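Local coordinates for WbbM protein (Klebsiella pneumoniae, PDB 6U4B), which acts as a bifunctional O-antigen polymerase, probably adding sugars to the growing chain through two glycosyltransferase domains, at residues V52-S57 with G65-D70; S198-T203 with F262-I267. One frame throughout, in Å; residues are numbered along the deposited sequence.

Contact 1: residues V52-S57 with G65-D70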
ATOM      1  N   VAL A  52       7.279  15.794 -34.243  1.00 37.88           N
ATOM      2  CA  VAL A  52       7.319  14.481 -34.878  1.00 39.38           C
ATOM      3  C   VAL A  52       7.932  13.472 -33.917  1.00 44.54           C
ATOM      4  O   VAL A  52       8.780  13.808 -33.081  1.00 47.22           O
ATOM      5  CB  VAL A  52       8.082  14.528 -36.219  1.00 36.14           C
ATOM      6  CG1 VAL A  52       7.403  15.497 -37.170  1.00 36.07           C
ATOM      7  CG2 VAL A  52       9.543  14.898 -36.004  1.00 31.99           C
ATOM      8  N   GLY A  53       7.490  12.221 -34.030  1.00 36.96           N
ATOM      9  CA  GLY A  53       7.928  11.196 -33.099  1.00 41.16           C
ATOM     10  C   GLY A  53       7.523  11.454 -31.666  1.00 41.80           C
ATOM     11  O   GLY A  53       8.210  11.009 -30.741  1.00 42.00           O
ATOM     12  N   LYS A  54       6.413  12.166 -31.452  1.00 37.42           N
ATOM     13  CA  LYS A  54       5.997  12.491 -30.092  1.00 38.77           C
ATOM     14  C   LYS A  54       5.542  11.257 -29.325  1.00 41.70           C
ATOM     15  O   LYS A  54       5.618  11.242 -28.093  1.00 44.49           O
ATOM     16  CB  LYS A  54       4.884  13.545 -30.115  1.00 36.65           C
ATOM     17  CG  LYS A  54       4.537  14.106 -28.734  1.00 39.76           C
ATOM     18  CD  LYS A  54       3.563  15.278 -28.819  1.00 37.64           C
ATOM     19  CE  LYS A  54       3.339  15.903 -27.451  1.00 42.89           C
ATOM     20  NZ  LYS A  54       2.634  14.977 -26.522  1.00 52.40           N
ATOM     21  N   ALA A  55       5.081  10.218 -30.029  1.00 41.97           N
ATOM     22  CA  ALA A  55       4.701   8.976 -29.365  1.00 43.64           C
ATOM     23  C   ALA A  55       5.868   8.338 -28.621  1.00 38.70           C
ATOM     24  O   ALA A  55       5.645   7.579 -27.670  1.00 41.70           O
ATOM     25  CB  ALA A  55       4.129   7.984 -30.382  1.00 41.29           C
ATOM     26  N   ASN A  56       7.100   8.615 -29.036  1.00 41.56           N
ATOM     27  CA  ASN A  56       8.278   8.093 -28.359  1.00 45.79           C
ATOM     28  C   ASN A  56       8.885   9.086 -27.374  1.00 48.39           C
ATOM     29  O   ASN A  56       9.867   8.754 -26.702  1.00 50.37           O
ATOM     30  CB  ASN A  56       9.333   7.670 -29.386  1.00 43.93           C
ATOM     31  CG  ASN A  56       8.837   6.580 -30.322  1.00 49.01           C
ATOM     32  OD1 ASN A  56       7.865   5.886 -30.031  1.00 51.17           O
ATOM     33  ND2 ASN A  56       9.515   6.424 -31.457  1.00 49.81           N
ATOM     34  N   SER A  57       8.327  10.286 -27.274  1.00 42.73           N
ATOM     35  CA  SER A  57       8.829  11.315 -26.378  1.00 46.37           C
ATOM     36  C   SER A  57       7.914  11.464 -25.171  1.00 47.10           C
ATOM     37  O   SER A  57       6.692  11.321 -25.272  1.00 50.56           O
ATOM     38  CB  SER A  57       8.951  12.659 -27.104  1.00 41.74           C
ATOM     39  OG  SER A  57       9.144  13.725 -26.187  1.00 40.35           O
ATOM     40  N   GLY A  65       1.611  17.166 -31.621  1.00 42.06           N
ATOM     41  CA  GLY A  65       2.435  16.078 -32.092  1.00 41.93           C
ATOM     42  C   GLY A  65       1.869  15.422 -33.337  1.00 41.98           C
ATOM     43  O   GLY A  65       0.786  15.744 -33.821  1.00 38.41           O
ATOM     44  N   ASP A  66       2.641  14.477 -33.866  1.00 42.02           N
ATOM     45  CA  ASP A  66       2.213  13.646 -34.982  1.00 41.71           C
ATOM     46  C   ASP A  66       1.566  12.343 -34.518  1.00 42.32           C
ATOM     47  O   ASP A  66       1.473  11.397 -35.307  1.00 38.34           O
ATOM     48  CB  ASP A  66       3.404  13.332 -35.893  1.00 37.70           C
ATOM     49  CG  ASP A  66       4.505  12.579 -35.168  1.00 40.36           C
ATOM     50  OD1 ASP A  66       4.448  12.487 -33.921  1.00 38.42           O
ATOM     51  OD2 ASP A  66       5.425  12.070 -35.835  1.00 39.84           O
ATOM     52  N   ASP A  67       1.119  12.273 -33.259  1.00 43.81           N
ATOM     53  CA  ASP A  67       0.717  11.012 -32.644  1.00 45.12           C
ATOM     54  C   ASP A  67      -0.752  10.989 -32.237  1.00 46.85           C
ATOM     55  O   ASP A  67      -1.122  10.231 -31.334  1.00 49.99           O
ATOM     56  CB  ASP A  67       1.606  10.709 -31.434  1.00 46.32           C
ATOM     57  CG  ASP A  67       1.523  11.783 -30.371  1.00 51.13           C
ATOM     58  OD1 ASP A  67       1.154  12.929 -30.709  1.00 52.91           O
ATOM     59  OD2 ASP A  67       1.833  11.485 -29.198  1.00 53.19           O
ATOM     60  N   THR A  68      -1.597  11.791 -32.877  1.00 49.72           N
ATOM     61  CA  THR A  68      -3.027  11.763 -32.618  1.00 48.28           C
ATOM     62  C   THR A  68      -3.757  11.189 -33.823  1.00 45.73           C
ATOM     63  O   THR A  68      -3.283  11.282 -34.959  1.00 44.11           O
ATOM     64  CB  THR A  68      -3.566  13.157 -32.290  1.00 50.89           C
ATOM     65  OG1 THR A  68      -3.166  14.081 -33.311  1.00 53.74           O
ATOM     66  CG2 THR A  68      -3.046  13.629 -30.931  1.00 44.74           C
ATOM     67  N   GLY A  69      -4.911  10.583 -33.558  1.00 49.86           N
ATOM     68  CA  GLY A  69      -5.665   9.932 -34.609  1.00 48.92           C
ATOM     69  C   GLY A  69      -4.848   8.853 -35.299  1.00 46.83           C
ATOM     70  O   GLY A  69      -3.990   8.195 -34.702  1.00 43.70           O
ATOM     71  N   ASP A  70      -5.123   8.673 -36.590  1.00 52.09           N
ATOM     72  CA  ASP A  70      -4.406   7.705 -37.417  1.00 50.58           C
ATOM     73  C   ASP A  70      -2.999   8.230 -37.693  1.00 46.70           C
ATOM     74  O   ASP A  70      -2.833   9.245 -38.376  1.00 44.36           O
ATOM     75  CB  ASP A  70      -5.181   7.471 -38.710  1.00 53.91           C
ATOM     76  CG  ASP A  70      -4.570   6.390 -39.579  1.00 52.79           C
ATOM     77  OD1 ASP A  70      -3.577   5.756 -39.160  1.00 53.76           O
ATOM     78  OD2 ASP A  70      -5.097   6.174 -40.690  1.00 54.15           O
TER
HETATM   79  O   HOH W   1       2.824  11.847 -26.553  1.00 40.13           O
HETATM   80  O   HOH W   2       0.162  14.535 -28.530  1.00 59.51           O

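Contact 2: residues S198-T203 with F262-I267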
ATOM      1  N   SER A 198       7.882   1.986 -64.853  1.00 58.42           N
ATOM      2  CA  SER A 198       9.176   1.373 -65.138  1.00 60.98           C
ATOM      3  C   SER A 198      10.117   2.342 -65.845  1.00 64.25           C
ATOM      4  O   SER A 198      11.314   2.390 -65.536  1.00 65.93           O
ATOM      5  CB  SER A 198       8.984   0.107 -65.973  1.00 65.47           C
ATOM      6  OG  SER A 198       8.447   0.412 -67.247  1.00 77.30           O
ATOM      7  N   THR A 199       9.598   3.126 -66.795  1.00 64.49           N
ATOM      8  CA  THR A 199      10.444   4.082 -67.506  1.00 61.90           C
ATOM      9  C   THR A 199      10.858   5.237 -66.600  1.00 58.52           C
ATOM     10  O   THR A 199      11.986   5.735 -66.695  1.00 56.28           O
ATOM     11  CB  THR A 199       9.724   4.604 -68.752  1.00 66.31           C
ATOM     12  OG1 THR A 199       9.410   3.505 -69.617  1.00 71.29           O
ATOM     13  CG2 THR A 199      10.604   5.596 -69.511  1.00 65.75           C
ATOM     14  N   ALA A 200       9.962   5.672 -65.711  1.00 53.33           N
ATOM     15  CA  ALA A 200      10.318   6.723 -64.762  1.00 56.60           C
ATOM     16  C   ALA A 200      11.375   6.240 -63.776  1.00 58.15           C
ATOM     17  O   ALA A 200      12.244   7.013 -63.356  1.00 55.11           O
ATOM     18  CB  ALA A 200       9.073   7.206 -64.021  1.00 54.72           C
ATOM     19  N   ILE A 201      11.313   4.961 -63.394  1.00 58.56           N
ATOM     20  CA  ILE A 201      12.337   4.392 -62.519  1.00 52.83           C
ATOM     21  C   ILE A 201      13.691   4.398 -63.216  1.00 53.42           C
ATOM     22  O   ILE A 201      14.713   4.774 -62.626  1.00 49.60           O
ATOM     23  CB  ILE A 201      11.941   2.972 -62.080  1.00 50.81           C
ATOM     24  CG1 ILE A 201      10.659   3.006 -61.246  1.00 45.96           C
ATOM     25  CG2 ILE A 201      13.075   2.316 -61.305  1.00 51.59           C
ATOM     26  CD1 ILE A 201      10.057   1.634 -61.005  1.00 46.02           C
ATOM     27  N   LYS A 202      13.718   3.974 -64.484  1.00 51.53           N
ATOM     28  CA  LYS A 202      14.967   3.955 -65.238  1.00 58.06           C
ATOM     29  C   LYS A 202      15.528   5.358 -65.420  1.00 56.97           C
ATOM     30  O   LYS A 202      16.743   5.566 -65.322  1.00 57.12           O
ATOM     31  CB  LYS A 202      14.756   3.306 -66.607  1.00 63.73           C
ATOM     32  CG  LYS A 202      14.408   1.833 -66.581  1.00 70.35           C
ATOM     33  CD  LYS A 202      14.422   1.279 -67.998  1.00 72.92           C
ATOM     34  CE  LYS A 202      14.010  -0.178 -68.030  1.00 75.39           C
ATOM     35  NZ  LYS A 202      12.586  -0.361 -67.644  1.00 76.49           N
ATOM     36  N   THR A 203      14.657   6.330 -65.701  1.00 55.80           N
ATOM     37  CA  THR A 203      15.110   7.697 -65.934  1.00 60.09           C
ATOM     38  C   THR A 203      15.817   8.255 -64.705  1.00 54.19           C
ATOM     39  O   THR A 203      16.916   8.814 -64.805  1.00 51.51           O
ATOM     40  CB  THR A 203      13.923   8.583 -66.316  1.00 60.30           C
ATOM     41  OG1 THR A 203      13.300   8.070 -67.499  1.00 63.43           O
ATOM     42  CG2 THR A 203      14.383  10.013 -66.569  1.00 57.90           C
ATOM     43  N   PHE A 262      10.172   9.878 -54.282  1.00 45.04           N
ATOM     44  CA  PHE A 262       9.679  11.218 -54.580  1.00 45.29           C
ATOM     45  C   PHE A 262      10.068  11.643 -55.993  1.00 44.05           C
ATOM     46  O   PHE A 262       9.243  12.168 -56.752  1.00 41.50           O
ATOM     47  CB  PHE A 262      10.227  12.193 -53.535  1.00 46.32           C
ATOM     48  CG  PHE A 262       9.664  13.585 -53.628  1.00 49.98           C
ATOM     49  CD1 PHE A 262       8.297  13.804 -53.609  1.00 52.66           C
ATOM     50  CD2 PHE A 262      10.510  14.682 -53.694  1.00 53.88           C
ATOM     51  CE1 PHE A 262       7.784  15.087 -53.683  1.00 52.42           C
ATOM     52  CE2 PHE A 262      10.004  15.966 -53.767  1.00 52.58           C
ATOM     53  CZ  PHE A 262       8.640  16.168 -53.762  1.00 52.96           C
ATOM     54  N   ASN A 263      11.325  11.401 -56.370  1.00 41.81           N
ATOM     55  CA  ASN A 263      11.789  11.745 -57.711  1.00 44.91           C
ATOM     56  C   ASN A 263      11.133  10.871 -58.772  1.00 45.88           C
ATOM     57  O   ASN A 263      10.733  11.370 -59.831  1.00 48.81           O
ATOM     58  CB  ASN A 263      13.308  11.617 -57.785  1.00 44.57           C
ATOM     59  CG  ASN A 263      14.024  12.728 -57.046  1.00 50.10           C
ATOM     60  OD1 ASN A 263      14.368  13.756 -57.634  1.00 49.91           O
ATOM     61  ND2 ASN A 263      14.254  12.530 -55.754  1.00 45.58           N
ATOM     62  N   ILE A 264      11.033   9.564 -58.517  1.00 47.64           N
ATOM     63  CA  ILE A 264      10.393   8.663 -59.472  1.00 46.15           C
ATOM     64  C   ILE A 264       8.959   9.100 -59.734  1.00 45.78           C
ATOM     65  O   ILE A 264       8.484   9.077 -60.878  1.00 47.92           O
ATOM     66  CB  ILE A 264      10.463   7.211 -58.959  1.00 47.83           C
ATOM     67  CG1 ILE A 264      11.919   6.735 -58.907  1.00 47.32           C
ATOM     68  CG2 ILE A 264       9.616   6.290 -59.822  1.00 47.42           C
ATOM     69  CD1 ILE A 264      12.101   5.392 -58.234  1.00 43.12           C
ATOM     70  N   TYR A 265       8.254   9.529 -58.684  1.00 46.05           N
ATOM     71  CA  TYR A 265       6.870   9.962 -58.839  1.00 45.17           C
ATOM     72  C   TYR A 265       6.772  11.243 -59.659  1.00 47.82           C
ATOM     73  O   TYR A 265       5.905  11.359 -60.532  1.00 52.75           O
ATOM     74  CB  TYR A 265       6.228  10.154 -57.463  1.00 40.94           C
ATOM     75  CG  TYR A 265       4.817  10.694 -57.512  1.00 45.05           C
ATOM     76  CD1 TYR A 265       3.734   9.847 -57.703  1.00 47.58           C
ATOM     77  CD2 TYR A 265       4.568  12.052 -57.365  1.00 48.72           C
ATOM     78  CE1 TYR A 265       2.442  10.338 -57.750  1.00 49.96           C
ATOM     79  CE2 TYR A 265       3.282  12.552 -57.411  1.00 49.92           C
ATOM     80  CZ  TYR A 265       2.223  11.693 -57.603  1.00 52.68           C
ATOM     81  OH  TYR A 265       0.941  12.194 -57.646  1.00 56.46           O
ATOM     82  N   ILE A 266       7.646  12.217 -59.390  1.00 47.99           N
ATOM     83  CA  ILE A 266       7.601  13.479 -60.122  1.00 51.47           C
ATOM     84  C   ILE A 266       7.942  13.264 -61.589  1.00 52.80           C
ATOM     85  O   ILE A 266       7.282  13.814 -62.479  1.00 52.86           O
ATOM     86  CB  ILE A 266       8.543  14.509 -59.469  1.00 51.96           C
ATOM     87  CG1 ILE A 266       7.992  14.960 -58.116  1.00 51.27           C
ATOM     88  CG2 ILE A 266       8.751  15.709 -60.388  1.00 55.68           C
ATOM     89  CD1 ILE A 266       8.872  15.960 -57.404  1.00 53.27           C
ATOM     90  N   ILE A 267       8.970  12.457 -61.867  1.00 52.78           N
ATOM     91  CA  ILE A 267       9.382  12.216 -63.248  1.00 57.93           C
ATOM     92  C   ILE A 267       8.250  11.571 -64.036  1.00 57.40           C
ATOM     93  O   ILE A 267       8.036  11.885 -65.213  1.00 59.57           O
ATOM     94  CB  ILE A 267      10.663  11.361 -63.273  1.00 58.19           C
ATOM     95  CG1 ILE A 267      11.853  12.177 -62.757  1.00 56.18           C
ATOM     96  CG2 ILE A 267      10.939  10.828 -64.675  1.00 56.30           C
ATOM     97  CD1 ILE A 267      13.124  11.379 -62.619  1.00 55.84           C
TER

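Contact 1: residues V52-S57 with G65-D70
D66 reaches across to G53 and K54 and takes both backbone N-H groups with one carboxylate. G53 N gives the shorter bond, 2.7 Å to D66 OD2, while K54 N lies 3.2 Å from D66 OD1; each oxygen is met on its syn side, with the G53 donor tilted 30° out of the carboxylate plane. The CG of D66 sits between its own backbone N and carbonyl carbon (chi1 61°), which aims the acid at the start of the 3-10 turn 54-56. S73 OG bonds to OD1 and T83 OG1 to OD2, so each oxygen has a second partner, which should hold the carboxylate in its rotation. V52 CA also lies against OD2.

All this belongs to the long loop after strand 47-51, which runs parallel to strand 29-35 in the sheet of the DUF4422 region. The turn itself is at a subunit boundary: K554 of the second subunit donates to A55 O and N56 OD1.

From its CB outward, K54 runs past D67. CB rests 3.8 Å from D67 OD2, and CG, anti to the backbone N (chi1 -171°), keeps to that same oxygen. CD then comes down on the backbone of G65, 3.6 Å from its CA, where no side chain stands in the way. A bend at the last torsion turns NZ to E60, its salt-bridge partner, and to two waters. One of them, 3.2 Å from K54 NZ, donates to D67 OD1 at 2.9 Å; the other accepts from NZ and lies close to D67 OD2. The charged ends stay apart, K54 NZ 4.5 Å from D67 OD2, and are joined through these waters; lower down, D67 CB packs on the methyl of A55.

Contact 2: residues S198-T203 with F262-I267
I264 and I267 meet A200, I201 and T203 with aliphatic groups, while the flat side chains of their helix are turned elsewhere. One face of the F262 ring carries I266 CD1, 3.6 Å above the plane and offset toward the rim; the same ring also meets F216 and Y226. The Y265 ring meets Y226 and W229, inclined to both, and its hydroxyl bonds to D225. The N263 amide is held by the backbone of Y211 and E259.

Across the contact, the CG2 branches of I264 and I267 both do the touching. I264 CG2 lies 3.7 Å from I201 CG1, the two side chains meeting at a slant, and I264 CD1 reaches the same carbon. I201 starts off away from helix 253-272, toward I187 and V190 of helix 180-193, so the side chain lies between these two helices, with CG1 the atom that meets I264. A200 points toward helix 253-272: its methyl lies 3.7 Å from I264 O and 4.1 Å from I267 CG2.

One turn on, T203 splits its branches. With OG1 beside the backbone N (chi1 -59°) and CG2 anti to that N, the methyl meets I267 CG2 at 4.0 Å, while OG1 turns back along its own helix to T199 O, 2.8 Å away. There OG1 lies 35° out of the carbonyl plane, on the face opposite T203 N, so two donors grip one oxygen.

The axes of the two segments approach to 8.5 Å with 122° between their directions, a closeness that suits the small A200. Its methyl sits among I264, I267, K268 and Q271, the i, i+3, i+4, i+7 set of a knobs-into-holes seat, here packing short helix 198-206 against long helix 253-272.

How the contacts relate
Both contacts fall within the DUF4422 range, away from the magnesium site, but their centres are 31 Å apart and their nearest atoms about 17 Å, so neither touches the other. They share no helix or strand. Contact 1 folds one irregular loop upon itself, partly open to solvent, and relies on carboxylates, backbone N-H groups and water; its turn also meets a neighbouring subunit. Contact 2 joins two helices whose contacting segments are 59 residues apart in sequence and is buried, built from methyl and methylene packing, with polar bonds mostly inside each helix or to other parts of the chain, apart from a weak one between T203 and Q271. No other subunit reaches those two segments.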